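Side-chain contacts in glucokinase (PDB 6EDI), which probably phosphorylates D-glucose at the expense of ATP, as a dimeric member of the glucokinase family: residues 248-253 with 323-328; 255-260 with 284-289. One frame throughout, in Å; residues are numbered along the deposited sequence.

How the contacts relate
Both contacts pin helix 245-259 to the body of the subunit, each through one tyrosine reaching out from it. Contact 1 spans to helix 317-341 and contact 2 to helix 281-292, which also touches the residues of contact 1. Both are partly buried, and their centres lie about 23 and 25 Å from the centre of the chain; neither belongs to the deep core. In contact 1 a buried tyrosine meets a partly exposed arginine, with a water on the tyrosine hydroxyl that binds the Arg325 carbonyl only weakly; in contact 2 a partly exposed tyrosine meets a buried phenylalanine, carbon against carbon. Asn287 joins them, its OD1 lying 2.5 Å from Tyr250 OH in a probable hydrogen bond.

Contact 1 of 2, residues 248-253 with 323-328; sequences SKYVQA and VDRLYK
Arg325 lays its CD over the centre of the Tyr250 ring, a CH-pi contact in which CD stands 3.5 Å from the ring centroid and 14° off the ring normal. The guanidinium, its plane only 16° from that of the ring, overhangs the CD1 and CB side, with NE 3.9 Å from Tyr250 CD1 and NH1 3.9 Å from Tyr250 CB. The two side chains run past each other in opposite directions. Arg325 is extended as far as CG and CD, then bends at chi3 (-61°), which carries the guanidinium from the ring centre toward the CG and CB end of Tyr250. At the far end of the ring Tyr250 OH accepts a hydrogen bond of 2.8 Å from a water, which also makes a weak bond to Arg325 O; Asn287 OD1 is also hydrogen-bonded to the hydroxyl. With Tyr250 CA and Arg325 CA 10.0 Å apart, long side chains bridge helices 245-259 and 317-341, and helix 281-292 packs there too through Asn287 and Tyr290, the latter edge-to-face with the Tyr250 ring. Ser248 of helix 245-259 hydrogen-bonds Trp242 of the second subunit. The aliphatic CD thus covers the aromatic face, while the buried hydroxyl keeps its polar partners.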
loop_
_atom_site.group_PDB
_atom_site.type_symbol
_atom_site.label_atom_id
_atom_site.label_comp_id
_atom_site.label_asym_id
_atom_site.label_seq_id
_atom_site.Cartn_x
_atom_site.Cartn_y
_atom_site.Cartn_z
ATOM N N SER A 248 17.445 -21.767 1.592
ATOM C CA SER A 248 17.197 -21.686 3.034
ATOM C C SER A 248 18.491 -21.631 3.859
ATOM O O SER A 248 18.548 -20.957 4.888
ATOM C CB SER A 248 16.302 -22.848 3.495
ATOM O OG SER A 248 16.030 -22.768 4.877
ATOM N N LYS A 249 19.526 -22.340 3.416
ATOM C CA LYS A 249 20.808 -22.293 4.103
ATOM C C LYS A 249 21.323 -20.851 4.120
ATOM O O LYS A 249 21.862 -20.394 5.127
ATOM C CB LYS A 249 21.834 -23.216 3.433
ATOM C CG LYS A 249 21.524 -24.719 3.540
ATOM C CD LYS A 249 21.216 -25.155 4.976
ATOM C CE LYS A 249 21.334 -26.675 5.152
ATOM N NZ LYS A 249 22.753 -27.149 5.196
ATOM N N TYR A 250 21.128 -20.141 3.011
ATOM C CA TYR A 250 21.526 -18.735 2.923
ATOM C C TYR A 250 20.736 -17.842 3.868
ATOM O O TYR A 250 21.325 -17.013 4.573
ATOM C CB TYR A 250 21.428 -18.188 1.499
ATOM C CG TYR A 250 21.682 -16.687 1.462
ATOM C CD1 TYR A 250 22.973 -16.172 1.609
ATOM C CD2 TYR A 250 20.634 -15.793 1.334
ATOM C CE1 TYR A 250 23.211 -14.792 1.596
ATOM C CE2 TYR A 250 20.862 -14.411 1.317
ATOM C CZ TYR A 250 22.144 -13.924 1.445
ATOM O OH TYR A 250 22.342 -12.560 1.434
ATOM N N VAL A 251 19.410 -17.997 3.884
ATOM C CA VAL A 251 18.597 -17.184 4.771
ATOM C C VAL A 251 19.010 -17.457 6.205
ATOM O O VAL A 251 19.125 -16.541 7.027
ATOM C CB VAL A 251 17.079 -17.442 4.589
ATOM C CG1 VAL A 251 16.291 -16.557 5.537
ATOM C CG2 VAL A 251 16.646 -17.197 3.128
ATOM N N GLN A 252 19.244 -18.735 6.497
ATOM C CA GLN A 252 19.707 -19.137 7.820
ATOM C C GLN A 252 21.003 -18.423 8.204
ATOM O O GLN A 252 21.143 -17.888 9.317
ATOM C CB GLN A 252 19.948 -20.649 7.867
ATOM C CG GLN A 252 20.397 -21.135 9.247
ATOM C CD GLN A 252 19.383 -20.813 10.333
ATOM O OE1 GLN A 252 18.422 -21.561 10.552
ATOM N NE2 GLN A 252 19.583 -19.695 11.012
ATOM N N ALA A 253 21.960 -18.431 7.286
ATOM C CA ALA A 253 23.256 -17.817 7.574
ATOM C C ALA A 253 23.098 -16.313 7.739
ATOM O O ALA A 253 23.748 -15.703 8.592
ATOM C CB ALA A 253 24.268 -18.147 6.486
ATOM N N VAL A 323 27.143 -10.389 -6.175
ATOM C CA VAL A 323 26.272 -9.429 -6.862
ATOM C C VAL A 323 25.037 -10.117 -7.418
ATOM O O VAL A 323 23.916 -9.599 -7.307
ATOM C CB VAL A 323 27.014 -8.707 -8.003
ATOM C CG1 VAL A 323 26.047 -7.922 -8.873
ATOM C CG2 VAL A 323 28.035 -7.776 -7.433
ATOM N N ASP A 324 25.243 -11.275 -8.034
ATOM C CA ASP A 324 24.135 -12.035 -8.607
ATOM C C ASP A 324 23.120 -12.393 -7.524
ATOM O O ASP A 324 21.918 -12.205 -7.721
ATOM C CB ASP A 324 24.647 -13.301 -9.299
ATOM C CG ASP A 324 23.547 -14.082 -9.996
ATOM O OD1 ASP A 324 22.784 -13.495 -10.802
ATOM O OD2 ASP A 324 23.449 -15.300 -9.733
ATOM N N ARG A 325 23.599 -12.898 -6.384
ATOM C CA ARG A 325 22.705 -13.217 -5.274
ATOM C C ARG A 325 21.999 -11.970 -4.744
ATOM O O ARG A 325 20.818 -12.024 -4.363
ATOM C CB ARG A 325 23.439 -13.950 -4.138
ATOM C CG ARG A 325 22.469 -14.526 -3.100
ATOM C CD ARG A 325 23.126 -15.101 -1.855
ATOM N NE ARG A 325 24.028 -16.216 -2.140
ATOM C CZ ARG A 325 23.642 -17.468 -2.334
ATOM N NH1 ARG A 325 22.352 -17.790 -2.297
ATOM N NH2 ARG A 325 24.542 -18.402 -2.585
ATOM N N LEU A 326 22.714 -10.849 -4.732
ATOM C CA LEU A 326 22.163 -9.578 -4.265
ATOM C C LEU A 326 20.909 -9.213 -5.048
ATOM O O LEU A 326 19.853 -8.982 -4.466
ATOM C CB LEU A 326 23.192 -8.440 -4.393
ATOM C CG LEU A 326 22.884 -7.196 -3.542
ATOM C CD1 LEU A 326 23.184 -7.455 -2.069
ATOM C CD2 LEU A 326 23.616 -5.942 -4.018
ATOM N N TYR A 327 21.029 -9.166 -6.370
ATOM C CA TYR A 327 19.897 -8.820 -7.209
ATOM C C TYR A 327 18.852 -9.926 -7.358
ATOM O O TYR A 327 17.674 -9.651 -7.602
ATOM C CB TYR A 327 20.395 -8.317 -8.557
ATOM C CG TYR A 327 21.055 -6.977 -8.408
ATOM C CD1 TYR A 327 20.416 -5.947 -7.725
ATOM C CD2 TYR A 327 22.330 -6.746 -8.908
ATOM C CE1 TYR A 327 21.016 -4.714 -7.570
ATOM C CE2 TYR A 327 22.942 -5.518 -8.751
ATOM C CZ TYR A 327 22.274 -4.509 -8.082
ATOM O OH TYR A 327 22.867 -3.288 -7.928
ATOM N N LYS A 328 19.266 -11.178 -7.212
ATOM C CA LYS A 328 18.289 -12.261 -7.220
ATOM C C LYS A 328 17.324 -12.069 -6.055
ATOM O O LYS A 328 16.117 -12.249 -6.200
ATOM C CB LYS A 328 18.980 -13.625 -7.152
ATOM C CG LYS A 328 19.486 -14.126 -8.510
ATOM C CD LYS A 328 19.765 -15.633 -8.487
ATOM C CE LYS A 328 20.373 -16.122 -9.799
ATOM N NZ LYS A 328 19.690 -15.547 -10.987
HETATM O O HOH W 1 21.490 -11.836 -1.154
#

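Contact 2 of 2, residues 255-260 with 284-289; sequences AGYMAS and LEFNYA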
loop_
_atom_site.group_PDB
_atom_site.type_symbol
_atom_site.label_atom_id
_atom_site.label_comp_id
_atom_site.label_asym_id
_atom_site.label_seq_id
_atom_site.Cartn_x
_atom_site.Cartn_y
_atom_site.Cartn_z
ATOM N N ALA A 255 20.408 -14.705 8.776
ATOM C CA ALA A 255 19.724 -14.517 10.052
ATOM C C ALA A 255 20.693 -14.563 11.237
ATOM O O ALA A 255 20.639 -13.713 12.135
ATOM C CB ALA A 255 18.653 -15.584 10.218
ATOM N N GLY A 256 21.547 -15.578 11.250
ATOM C CA GLY A 256 22.530 -15.729 12.313
ATOM C C GLY A 256 23.530 -14.594 12.311
ATOM O O GLY A 256 23.943 -14.094 13.366
ATOM N N TYR A 257 23.924 -14.184 11.109
ATOM C CA TYR A 257 24.812 -13.038 10.936
ATOM C C TYR A 257 24.180 -11.766 11.479
ATOM O O TYR A 257 24.820 -11.015 12.195
ATOM C CB TYR A 257 25.147 -12.875 9.458
ATOM C CG TYR A 257 26.067 -11.708 9.128
ATOM C CD1 TYR A 257 27.409 -11.728 9.494
ATOM C CD2 TYR A 257 25.599 -10.616 8.411
ATOM C CE1 TYR A 257 28.257 -10.682 9.177
ATOM C CE2 TYR A 257 26.438 -9.557 8.088
ATOM C CZ TYR A 257 27.767 -9.597 8.481
ATOM O OH TYR A 257 28.612 -8.556 8.162
ATOM N N MET A 258 22.919 -11.521 11.129
ATOM C CA MET A 258 22.215 -10.330 11.598
ATOM C C MET A 258 22.015 -10.321 13.115
ATOM O O MET A 258 21.897 -9.266 13.730
ATOM C CB MET A 258 20.864 -10.194 10.887
ATOM C CG MET A 258 20.962 -9.863 9.413
ATOM S SD MET A 258 21.511 -8.159 9.144
ATOM C CE MET A 258 23.239 -8.388 8.827
ATOM N N ALA A 259 21.963 -11.496 13.725
ATOM C CA ALA A 259 21.884 -11.554 15.185
ATOM C C ALA A 259 23.258 -11.320 15.822
ATOM O O ALA A 259 23.353 -10.821 16.946
ATOM C CB ALA A 259 21.293 -12.874 15.647
ATOM N N SER A 260 24.314 -11.685 15.099
ATOM C CA SER A 260 25.690 -11.546 15.592
ATOM C C SER A 260 26.219 -10.117 15.493
ATOM O O SER A 260 25.452 -9.165 15.378
ATOM C CB SER A 260 26.624 -12.490 14.830
ATOM O OG SER A 260 26.141 -13.822 14.875
ATOM N N LEU A 284 25.526 -7.210 0.530
ATOM C CA LEU A 284 26.481 -7.486 -0.542
ATOM C C LEU A 284 27.829 -7.925 0.045
ATOM O O LEU A 284 28.462 -8.876 -0.438
ATOM C CB LEU A 284 26.670 -6.273 -1.451
ATOM C CG LEU A 284 27.697 -6.563 -2.550
ATOM C CD1 LEU A 284 27.229 -7.743 -3.410
ATOM C CD2 LEU A 284 27.958 -5.336 -3.398
ATOM N N GLU A 285 28.237 -7.245 1.106
ATOM C CA GLU A 285 29.464 -7.605 1.817
ATOM C C GLU A 285 29.370 -8.999 2.440
ATOM O O GLU A 285 30.346 -9.758 2.428
ATOM C CB GLU A 285 29.800 -6.546 2.866
ATOM C CG GLU A 285 30.064 -5.178 2.223
ATOM C CD GLU A 285 30.364 -4.073 3.209
ATOM O OE1 GLU A 285 30.387 -4.345 4.428
ATOM O OE2 GLU A 285 30.571 -2.926 2.753
ATOM N N PHE A 286 28.192 -9.341 2.964
ATOM C CA PHE A 286 27.975 -10.679 3.492
ATOM C C PHE A 286 27.999 -11.711 2.372
ATOM O O PHE A 286 28.548 -12.812 2.525
ATOM C CB PHE A 286 26.643 -10.769 4.237
ATOM C CG PHE A 286 26.315 -12.154 4.697
ATOM C CD1 PHE A 286 26.853 -12.646 5.880
ATOM C CD2 PHE A 286 25.486 -12.973 3.942
ATOM C CE1 PHE A 286 26.569 -13.936 6.311
ATOM C CE2 PHE A 286 25.186 -14.261 4.362
ATOM C CZ PHE A 286 25.733 -14.746 5.553
ATOM N N ASN A 287 27.373 -11.363 1.254
ATOM C CA ASN A 287 27.330 -12.260 0.113
ATOM C C ASN A 287 28.715 -12.644 -0.379
ATOM O O ASN A 287 28.966 -13.796 -0.752
ATOM C CB ASN A 287 26.505 -11.648 -1.007
ATOM C CG ASN A 287 25.016 -11.814 -0.769
ATOM O OD1 ASN A 287 24.607 -12.291 0.295
ATOM N ND2 ASN A 287 24.203 -11.419 -1.750
ATOM N N TYR A 288 29.620 -11.678 -0.350
ATOM C CA TYR A 288 30.984 -11.915 -0.799
ATOM C C TYR A 288 31.677 -12.961 0.064
ATOM O O TYR A 288 32.220 -13.937 -0.451
ATOM C CB TYR A 288 31.789 -10.617 -0.801
ATOM C CG TYR A 288 33.158 -10.790 -1.421
ATOM C CD1 TYR A 288 33.295 -11.064 -2.778
ATOM C CD2 TYR A 288 34.308 -10.690 -0.652
ATOM C CE1 TYR A 288 34.547 -11.224 -3.355
ATOM C CE2 TYR A 288 35.563 -10.847 -1.218
ATOM C CZ TYR A 288 35.676 -11.115 -2.568
ATOM O OH TYR A 288 36.934 -11.273 -3.125
ATOM N N ALA A 289 31.654 -12.751 1.372
ATOM C CA ALA A 289 32.180 -13.737 2.306
ATOM C C ALA A 289 31.520 -15.087 2.058
ATOM O O ALA A 289 32.204 -16.091 1.846
ATOM C CB ALA A 289 31.971 -13.285 3.733
#
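One face of the Tyr257 ring carries Phe286 CD1, which stands 3.4 Å above the plane and is displaced from the centre toward the rim. Phe286 CD1 lies 3.5 Å from both Tyr257 CG and Tyr257 CD2, and Phe286 CE1 continues the contact to Tyr257 CB at 3.6 Å. The rings are inclined by 39° with centroids 4.7 Å apart, an oblique pairing in which one side of the phenylalanine leans onto the tyrosine. With CG of Tyr257 opposite its backbone N (chi1 180°), the ring is carried across to Phe286, and the side chains pass each other in opposite directions between the helices. This joins the C-terminal part of helix 245-259 to helix 281-292 within the ASKHA-type kinase fold. Phe286 also packs on Ala253 and Leu254, and Pro300 touches both Tyr257 and Glu285. Close by in the sequence, Ser260 OG donates a 2.7 Å bond to Gly256 O. Ser260 N reaches that oxygen at 3.0 Å from the opposite face of the carbonyl plane, and the hydroxyl is tilted 34° from the plane.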